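Local structure of putative HpcE protein (Mycolicibacterium smegmatis, 6V77) at residues Phe97-Ser102 / Val236-Thr241; Ser154-Gln159 / Val245-Asn250; Leu197-Glu200 / Val206-Ser209. The protein belongs to the fumarylacetoacetate hydrolase (FAH) family and holds a zinc ion in a site built from carboxylate side chains. One frame throughout, in Å; residues are numbered along the deposited sequence.

How the interactions relate
All three contacts are largely buried, but at different depths. Interaction 1 lies about 7 Å from the centre of the chain, interaction 2 about 19 Å and interaction 3 about 15 Å. Interactions 1 and 2 both reach the large mixed sheet, and each sets a cationic side chain beside a zinc ligand: K99 pairs with D152, R156 with E121. In interaction 1 an alkyl chain crosses a ring; in interaction 2 a thioether covers a guanidinium group. Interaction 3 differs, being mainly backbone hydrogen bonds of a hairpin in the second sheet. Its Q207 bonds to T241 of interaction 1 and packs on V245 of interaction 2.

Interaction 1: residues Phe97-Ser102 / Val236-Thr241; sequences FTKFVS and VIFTGT
K99 sends its alkyl chain across one face of the F238 ring, and the two side chains cross at about a right angle. The bond from the K99 backbone to CB is directed at segment 236-241. CG stands anti to the carbonyl carbon (chi1 -73°) and runs alongside the ring without touching it. The approach comes at CD, with CD of K99 3.9 Å from CD2 of F238. CE goes furthest over the ring. It sits 3.8 Å above the plane of F238, over its centre, and the CE of K99 to CZ of F238 distance is 3.9 Å. This is a CH-pi contact over the face.

F238 ends the short strand 236-238, which lies between strands 72-76 and 118-128 in the large mixed sheet of this FAH-family fold. Strand 118-128 brings the zinc ligands E121 and E123, and the F238 side chain lies about 6 Å from the zinc ion.

Beyond CE the chain rises from the ring. The bend at chi3 (72°) sets CE over the ring, and the one at chi4 (57°) lifts NZ off it. The ammonium group still stays above the face. NZ of K99 is 5.3 Å from the F238 ring centroid, so any cation-pi attraction is weak at most. The stronger partners of NZ lie outside the two segments: it forms a salt bridge with OD1 of D152, the third protein ligand of the zinc, and a hydrogen bond to O of K171.

Interaction 2: residues Ser154-Gln159 / Val245-Asn250; sequences SERDLQ and VGMGRN. With SO4 (sulfate ion), chain O.
The thioether end of M247 lies across one face of the R156 guanidinium group. This places segment 245-250 against the N-terminal turn of helix 156-160, in the FAH-family domain near the zinc site. CG of M247 lies between backbone N and carbonyl carbon (chi1 71°), and the extended chain beyond it carries SD and CE to that face. CE is over the centre of the group, 3.5 Å above its plane. SD of M247 is 3.3 Å from NE of R156.

Polar partners meet the N-H groups along the edge, where V245 CB also lies near the plane. NH1 of R156 donates to OE1 of Q159 at 2.8 Å, on a lone pair. NH1 also meets O2 of a sulfate ion, which Q159 NE2, H82 and K171 bind as well. Salt bridges from NE to D119 and from NH2 to the zinc ligand E121 fix the rotation of the group. D119 also accepts from N of G246 and M247, so one carboxylate positions both sides.

Further out, E155 is the helix N-cap. Its OE1 accepts from N of L158 on the syn side, 28° out of the carboxylate plane, and N of D157 meets OE2 from above that plane.

Interaction 3: residues Leu197-Glu200 / Val206-Ser209; sequences LGAE and VQHS
L197 and S209 form a hydrogen-bonded antiparallel pair. The axes of segments 197-200 and 206-209 run at 165° to each other and approach to 4.3 Å. N of L197 donates to O of S209 at 3.0 Å, and N of S209 returns a bond to O of L197 at 2.9 Å. The second bond runs nearly along the C=O axis; in the first the donor stands above the carbonyl plane. G198 and H208 form the next, non-hydrogen-bonded pair. With no side chain on G198, the backbones come close: CA of G198 is 3.1 Å from O of Q207. CA of H208 makes a CH...O contact with O of L197.

At A199 the regular pairing is broken by a classic beta bulge, with V206 and Q207 both facing A199. N of A199 donates to O of Q207 at 2.9 Å. O of A199 accepts from N of V206 at 2.9 Å and from N of Q207 at 3.1 Å, both from the same face of its carbonyl plane. The strands belong to the hairpin 196-201/204-210. It forms one margin of the five-stranded sheet, with strand 204-210 outermost within this chain.

CG2 of V206 lies in the position between backbone N and carbonyl carbon, which brings it to 3.4 Å from O of A199. The same methyl meets A199 CB, which also touches OE1 of Q207. The Q207 amide is gripped from outside the hairpin: OE1 accepts from N of V122, and NE2 is bonded to OG1 of T241. On the other face, NE2 of H208 is hydrogen-bonded to E196. L197 CD2 packs over the backbone of S209.

Interaction 1: residues Phe97-Ser102 / Val236-Thr241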
loop_
_atom_site.group_PDB
_atom_site.type_symbol
_atom_site.label_atom_id
_atom_site.label_comp_id
_atom_site.label_asym_id
_atom_site.label_seq_id
_atom_site.Cartn_x
_atom_site.Cartn_y
_atom_site.Cartn_z
ATOM N N PHE B 97 -4.092 7.658 -4.888
ATOM C CA PHE B 97 -2.744 7.102 -4.863
ATOM C C PHE B 97 -2.509 6.557 -3.459
ATOM O O PHE B 97 -3.449 6.356 -2.684
ATOM C CB PHE B 97 -1.693 8.139 -5.298
ATOM C CG PHE B 97 -1.862 9.471 -4.655
ATOM C CD1 PHE B 97 -1.220 9.762 -3.468
ATOM C CD2 PHE B 97 -2.658 10.442 -5.237
ATOM C CE1 PHE B 97 -1.382 11.009 -2.864
ATOM C CE2 PHE B 97 -2.831 11.686 -4.629
ATOM C CZ PHE B 97 -2.196 11.967 -3.450
ATOM N N THR B 98 -1.263 6.260 -3.122
ATOM C CA THR B 98 -1.028 5.702 -1.798
ATOM C C THR B 98 0.118 6.456 -1.137
ATOM O O THR B 98 0.830 7.241 -1.769
ATOM C CB THR B 98 -0.741 4.181 -1.854
ATOM O OG1 THR B 98 -0.867 3.627 -0.532
ATOM C CG2 THR B 98 0.670 3.906 -2.411
ATOM N N LYS B 99 0.247 6.254 0.165
ATOM C CA LYS B 99 1.414 6.690 0.921
ATOM C C LYS B 99 1.924 5.429 1.606
ATOM O O LYS B 99 1.210 4.840 2.428
ATOM C CB LYS B 99 1.042 7.805 1.905
ATOM C CG LYS B 99 0.764 9.144 1.193
ATOM C CD LYS B 99 -0.054 10.149 2.040
ATOM C CE LYS B 99 0.758 10.741 3.179
ATOM N NZ LYS B 99 2.005 11.426 2.735
ATOM N N PHE B 100 3.115 4.975 1.215
ATOM C CA PHE B 100 3.553 3.643 1.632
ATOM C C PHE B 100 3.710 3.578 3.147
ATOM O O PHE B 100 4.074 4.568 3.787
ATOM C CB PHE B 100 4.850 3.271 0.910
ATOM C CG PHE B 100 4.654 3.042 -0.576
ATOM C CD1 PHE B 100 3.982 1.891 -1.022
ATOM C CD2 PHE B 100 5.064 3.977 -1.510
ATOM C CE1 PHE B 100 3.774 1.675 -2.371
ATOM C CE2 PHE B 100 4.861 3.763 -2.871
ATOM C CZ PHE B 100 4.209 2.607 -3.297
ATOM N N VAL B 101 3.380 2.414 3.723
ATOM C CA VAL B 101 3.243 2.315 5.173
ATOM C C VAL B 101 4.545 2.611 5.919
ATOM O O VAL B 101 4.500 3.077 7.065
ATOM C CB VAL B 101 2.660 0.926 5.562
ATOM C CG1 VAL B 101 3.700 -0.191 5.485
ATOM C CG2 VAL B 101 2.017 0.982 6.933
ATOM N N SER B 102 5.708 2.412 5.292
ATOM C CA SER B 102 6.960 2.729 5.967
ATOM C C SER B 102 7.099 4.221 6.276
ATOM O O SER B 102 7.941 4.568 7.101
ATOM C CB SER B 102 8.186 2.293 5.147
ATOM O OG SER B 102 8.172 2.849 3.846
ATOM N N VAL B 236 -6.484 3.162 6.132
ATOM C CA VAL B 236 -6.317 4.599 6.337
ATOM C C VAL B 236 -6.666 5.330 5.048
ATOM O O VAL B 236 -6.223 4.926 3.963
ATOM C CB VAL B 236 -4.875 4.925 6.778
ATOM C CG1 VAL B 236 -4.562 6.433 6.595
ATOM C CG2 VAL B 236 -4.683 4.520 8.225
ATOM N N ILE B 237 -7.449 6.406 5.166
ATOM C CA ILE B 237 -7.736 7.296 4.041
ATOM C C ILE B 237 -7.256 8.697 4.394
ATOM O O ILE B 237 -7.737 9.293 5.368
ATOM C CB ILE B 237 -9.231 7.337 3.688
ATOM C CG1 ILE B 237 -9.775 5.938 3.431
ATOM C CG2 ILE B 237 -9.443 8.186 2.433
ATOM C CD1 ILE B 237 -11.299 5.971 3.243
ATOM N N PHE B 238 -6.303 9.211 3.607
ATOM C CA PHE B 238 -5.927 10.623 3.619
ATOM C C PHE B 238 -6.879 11.339 2.664
ATOM O O PHE B 238 -6.807 11.120 1.453
ATOM C CB PHE B 238 -4.479 10.764 3.156
ATOM C CG PHE B 238 -3.464 10.508 4.228
ATOM C CD1 PHE B 238 -2.941 11.593 4.962
ATOM C CD2 PHE B 238 -3.000 9.228 4.494
ATOM C CE1 PHE B 238 -1.989 11.378 5.950
ATOM C CE2 PHE B 238 -2.052 9.012 5.478
ATOM C CZ PHE B 238 -1.552 10.085 6.208
ATOM N N THR B 239 -7.793 12.165 3.197
ATOM C CA THR B 239 -8.965 12.568 2.413
ATOM C C THR B 239 -8.705 13.734 1.469
ATOM O O THR B 239 -9.612 14.096 0.702
ATOM C CB THR B 239 -10.154 12.922 3.321
ATOM O OG1 THR B 239 -9.800 13.993 4.218
ATOM C CG2 THR B 239 -10.613 11.692 4.114
ATOM N N GLY B 240 -7.506 14.314 1.492
ATOM C CA GLY B 240 -7.188 15.442 0.630
ATOM C C GLY B 240 -6.889 16.705 1.415
ATOM O O GLY B 240 -7.212 16.780 2.602
ATOM N N THR B 241 -6.255 17.693 0.769
ATOM C CA THR B 241 -5.874 18.916 1.467
ATOM C C THR B 241 -6.527 20.150 0.845
ATOM O O THR B 241 -6.692 20.225 -0.378
ATOM C CB THR B 241 -4.344 19.115 1.467
ATOM O OG1 THR B 241 -3.996 20.074 2.467
ATOM C CG2 THR B 241 -3.825 19.589 0.121
#

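Interaction 2: residues Ser154-Gln159 / Val245-Asn250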
loop_
_atom_site.group_PDB
_atom_site.type_symbol
_atom_site.label_atom_id
_atom_site.label_comp_id
_atom_site.label_asym_id
_atom_site.label_seq_id
_atom_site.Cartn_x
_atom_site.Cartn_y
_atom_site.Cartn_z
ATOM N N SER B 154 4.911 16.251 0.909
ATOM C CA SER B 154 5.067 15.942 -0.512
ATOM C C SER B 154 6.342 16.573 -1.036
ATOM O O SER B 154 6.477 17.798 -0.995
ATOM C CB SER B 154 3.863 16.463 -1.312
ATOM O OG SER B 154 2.622 16.010 -0.749
ATOM N N GLU B 155 7.242 15.761 -1.590
ATOM C CA GLU B 155 8.412 16.304 -2.278
ATOM C C GLU B 155 7.991 16.572 -3.724
ATOM O O GLU B 155 7.915 15.654 -4.544
ATOM C CB GLU B 155 9.598 15.345 -2.165
ATOM C CG GLU B 155 10.927 16.012 -2.459
ATOM C CD GLU B 155 11.043 16.345 -3.913
ATOM O OE1 GLU B 155 11.187 15.399 -4.716
ATOM O OE2 GLU B 155 10.925 17.534 -4.259
ATOM N N ARG B 156 7.735 17.850 -4.054
ATOM C CA ARG B 156 7.046 18.152 -5.308
ATOM C C ARG B 156 7.893 17.858 -6.541
ATOM O O ARG B 156 7.327 17.613 -7.613
ATOM C CB ARG B 156 6.600 19.610 -5.343
ATOM C CG ARG B 156 5.648 19.964 -4.216
ATOM C CD ARG B 156 4.286 19.253 -4.359
ATOM N NE ARG B 156 3.308 19.932 -3.508
ATOM C CZ ARG B 156 2.129 19.438 -3.146
ATOM N NH1 ARG B 156 1.738 18.221 -3.537
ATOM N NH2 ARG B 156 1.337 20.171 -2.369
ATOM N N ASP B 157 9.227 17.915 -6.438
ATOM C CA ASP B 157 10.054 17.657 -7.619
ATOM C C ASP B 157 9.835 16.233 -8.118
ATOM O O ASP B 157 9.519 16.011 -9.294
ATOM C CB ASP B 157 11.545 17.882 -7.322
ATOM C CG ASP B 157 11.877 19.320 -6.971
ATOM O OD1 ASP B 157 11.019 20.213 -7.163
ATOM O OD2 ASP B 157 13.013 19.553 -6.495
ATOM N N LEU B 158 10.010 15.257 -7.231
ATOM C CA LEU B 158 9.758 13.861 -7.591
ATOM C C LEU B 158 8.299 13.644 -7.963
ATOM O O LEU B 158 7.991 12.860 -8.870
ATOM C CB LEU B 158 10.144 12.950 -6.426
ATOM C CG LEU B 158 9.974 11.433 -6.614
ATOM C CD1 LEU B 158 10.786 10.970 -7.807
ATOM C CD2 LEU B 158 10.388 10.679 -5.357
ATOM N N GLN B 159 7.383 14.314 -7.260
ATOM C CA GLN B 159 5.959 14.062 -7.465
ATOM C C GLN B 159 5.540 14.347 -8.900
ATOM O O GLN B 159 4.695 13.640 -9.460
ATOM C CB GLN B 159 5.114 14.912 -6.509
ATOM C CG GLN B 159 3.627 14.531 -6.578
ATOM C CD GLN B 159 2.719 15.494 -5.813
ATOM O OE1 GLN B 159 3.148 16.161 -4.868
ATOM N NE2 GLN B 159 1.452 15.554 -6.219
ATOM N N VAL B 245 -1.288 25.280 -0.194
ATOM C CA VAL B 245 -0.012 24.572 -0.225
ATOM C C VAL B 245 1.057 25.469 -0.851
ATOM O O VAL B 245 0.770 26.430 -1.579
ATOM C CB VAL B 245 -0.114 23.225 -0.961
ATOM C CG1 VAL B 245 -1.303 22.433 -0.446
ATOM C CG2 VAL B 245 -0.162 23.415 -2.482
ATOM N N GLY B 246 2.320 25.156 -0.545
ATOM C CA GLY B 246 3.412 26.006 -0.992
ATOM C C GLY B 246 3.581 26.042 -2.497
ATOM O O GLY B 246 3.945 27.078 -3.057
ATOM N N MET B 247 3.308 24.923 -3.183
ATOM C CA MET B 247 3.503 24.952 -4.629
ATOM C C MET B 247 2.458 25.813 -5.338
ATOM O O MET B 247 2.635 26.118 -6.522
ATOM C CB MET B 247 3.494 23.521 -5.202
ATOM C CG MET B 247 2.139 22.883 -5.193
ATOM S SD MET B 247 2.156 21.417 -6.247
ATOM C CE MET B 247 0.507 20.749 -5.936
ATOM N N GLY B 248 1.390 26.215 -4.642
ATOM C CA GLY B 248 0.368 27.081 -5.194
ATOM C C GLY B 248 0.581 28.564 -4.963
ATOM O O GLY B 248 -0.179 29.383 -5.497
ATOM N N ARG B 249 1.591 28.937 -4.188
ATOM C CA ARG B 249 1.801 30.339 -3.854
ATOM C C ARG B 249 2.640 31.024 -4.922
ATOM O O ARG B 249 3.317 30.371 -5.721
ATOM C CB ARG B 249 2.459 30.439 -2.477
ATOM C CG ARG B 249 1.503 29.875 -1.426
ATOM C CD ARG B 249 2.063 29.685 -0.036
ATOM N NE ARG B 249 0.954 29.386 0.874
ATOM C CZ ARG B 249 0.260 30.293 1.559
ATOM N NH1 ARG B 249 0.567 31.594 1.489
ATOM N NH2 ARG B 249 -0.736 29.890 2.341
ATOM N N ASN B 250 2.575 32.355 -4.959
ATOM C CA ASN B 250 3.452 33.148 -5.821
ATOM C C ASN B 250 4.262 34.109 -4.961
ATOM O O ASN B 250 3.664 35.046 -4.394
ATOM C CB ASN B 250 2.620 33.913 -6.854
ATOM C CG ASN B 250 1.808 32.982 -7.750
ATOM O OD1 ASN B 250 0.580 32.922 -7.662
ATOM N ND2 ASN B 250 2.497 32.250 -8.607
HETATM S S SO4 O . -1.917 16.523 -4.206
HETATM O O1 SO4 O . -2.387 17.848 -4.595
HETATM O O2 SO4 O . -0.473 16.525 -3.962
HETATM O O3 SO4 O . -2.585 16.077 -2.981
HETATM O O4 SO4 O . -2.252 15.569 -5.262
#

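Interaction 3: residues Leu197-Glu200 / Val206-Ser209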
loop_
_atom_site.group_PDB
_atom_site.type_symbol
_atom_site.label_atom_id
_atom_site.label_comp_id
_atom_site.label_asym_id
_atom_site.label_seq_id
_atom_site.Cartn_x
_atom_site.Cartn_y
_atom_site.Cartn_z
ATOM N N LEU B 197 -10.080 22.676 9.650
ATOM C CA LEU B 197 -8.700 22.179 9.613
ATOM C C LEU B 197 -7.774 23.263 9.068
ATOM O O LEU B 197 -8.198 24.163 8.337
ATOM C CB LEU B 197 -8.558 20.874 8.794
ATOM C CG LEU B 197 -8.582 20.876 7.265
ATOM C CD1 LEU B 197 -8.326 19.463 6.739
ATOM C CD2 LEU B 197 -9.901 21.448 6.715
ATOM N N GLY B 198 -6.510 23.192 9.460
ATOM C CA GLY B 198 -5.580 24.199 8.984
ATOM C C GLY B 198 -4.156 23.855 9.355
ATOM O O GLY B 198 -3.874 22.816 9.956
ATOM N N ALA B 199 -3.255 24.765 8.989
ATOM C CA ALA B 199 -1.833 24.577 9.219
ATOM C C ALA B 199 -1.199 25.947 9.305
ATOM O O ALA B 199 -1.666 26.892 8.662
ATOM C CB ALA B 199 -1.155 23.764 8.107
ATOM N N GLU B 200 -0.141 26.046 10.116
ATOM C CA GLU B 200 0.620 27.282 10.289
ATOM C C GLU B 200 2.104 26.958 10.205
ATOM O O GLU B 200 2.541 25.880 10.620
ATOM C CB GLU B 200 0.319 27.972 11.643
ATOM C CG GLU B 200 -1.148 28.254 11.832
ATOM C CD GLU B 200 -1.542 28.411 13.283
ATOM O OE1 GLU B 200 -0.669 28.274 14.172
ATOM O OE2 GLU B 200 -2.739 28.672 13.523
ATOM N N VAL B 206 -1.077 29.147 6.942
ATOM C CA VAL B 206 -0.895 28.854 5.527
ATOM C C VAL B 206 -2.034 28.027 4.949
ATOM O O VAL B 206 -2.241 28.059 3.724
ATOM C CB VAL B 206 0.454 28.151 5.271
ATOM C CG1 VAL B 206 1.622 29.125 5.551
ATOM C CG2 VAL B 206 0.570 26.904 6.116
ATOM N N GLN B 207 -2.772 27.269 5.764
ATOM C CA GLN B 207 -3.995 26.618 5.315
ATOM C C GLN B 207 -5.071 26.805 6.372
ATOM O O GLN B 207 -4.775 26.801 7.568
ATOM C CB GLN B 207 -3.780 25.127 5.064
ATOM C CG GLN B 207 -2.865 24.812 3.875
ATOM C CD GLN B 207 -2.778 23.318 3.632
ATOM O OE1 GLN B 207 -2.103 22.605 4.377
ATOM N NE2 GLN B 207 -3.494 22.830 2.617
ATOM N N HIS B 208 -6.310 26.986 5.920
ATOM C CA HIS B 208 -7.450 27.079 6.832
ATOM C C HIS B 208 -8.744 26.917 6.056
ATOM O O HIS B 208 -9.067 27.758 5.210
ATOM C CB HIS B 208 -7.470 28.411 7.584
ATOM C CG HIS B 208 -8.728 28.623 8.372
ATOM N ND1 HIS B 208 -9.671 29.571 8.033
ATOM C CD2 HIS B 208 -9.210 27.985 9.464
ATOM C CE1 HIS B 208 -10.672 29.520 8.896
ATOM N NE2 HIS B 208 -10.421 28.559 9.769
ATOM N N SER B 209 -9.496 25.861 6.351
ATOM C CA SER B 209 -10.724 25.574 5.628
ATOM C C SER B 209 -11.609 24.699 6.519
ATOM O O SER B 209 -11.353 24.547 7.718
ATOM C CB SER B 209 -10.398 24.900 4.287
ATOM O OG SER B 209 -11.528 24.869 3.440
#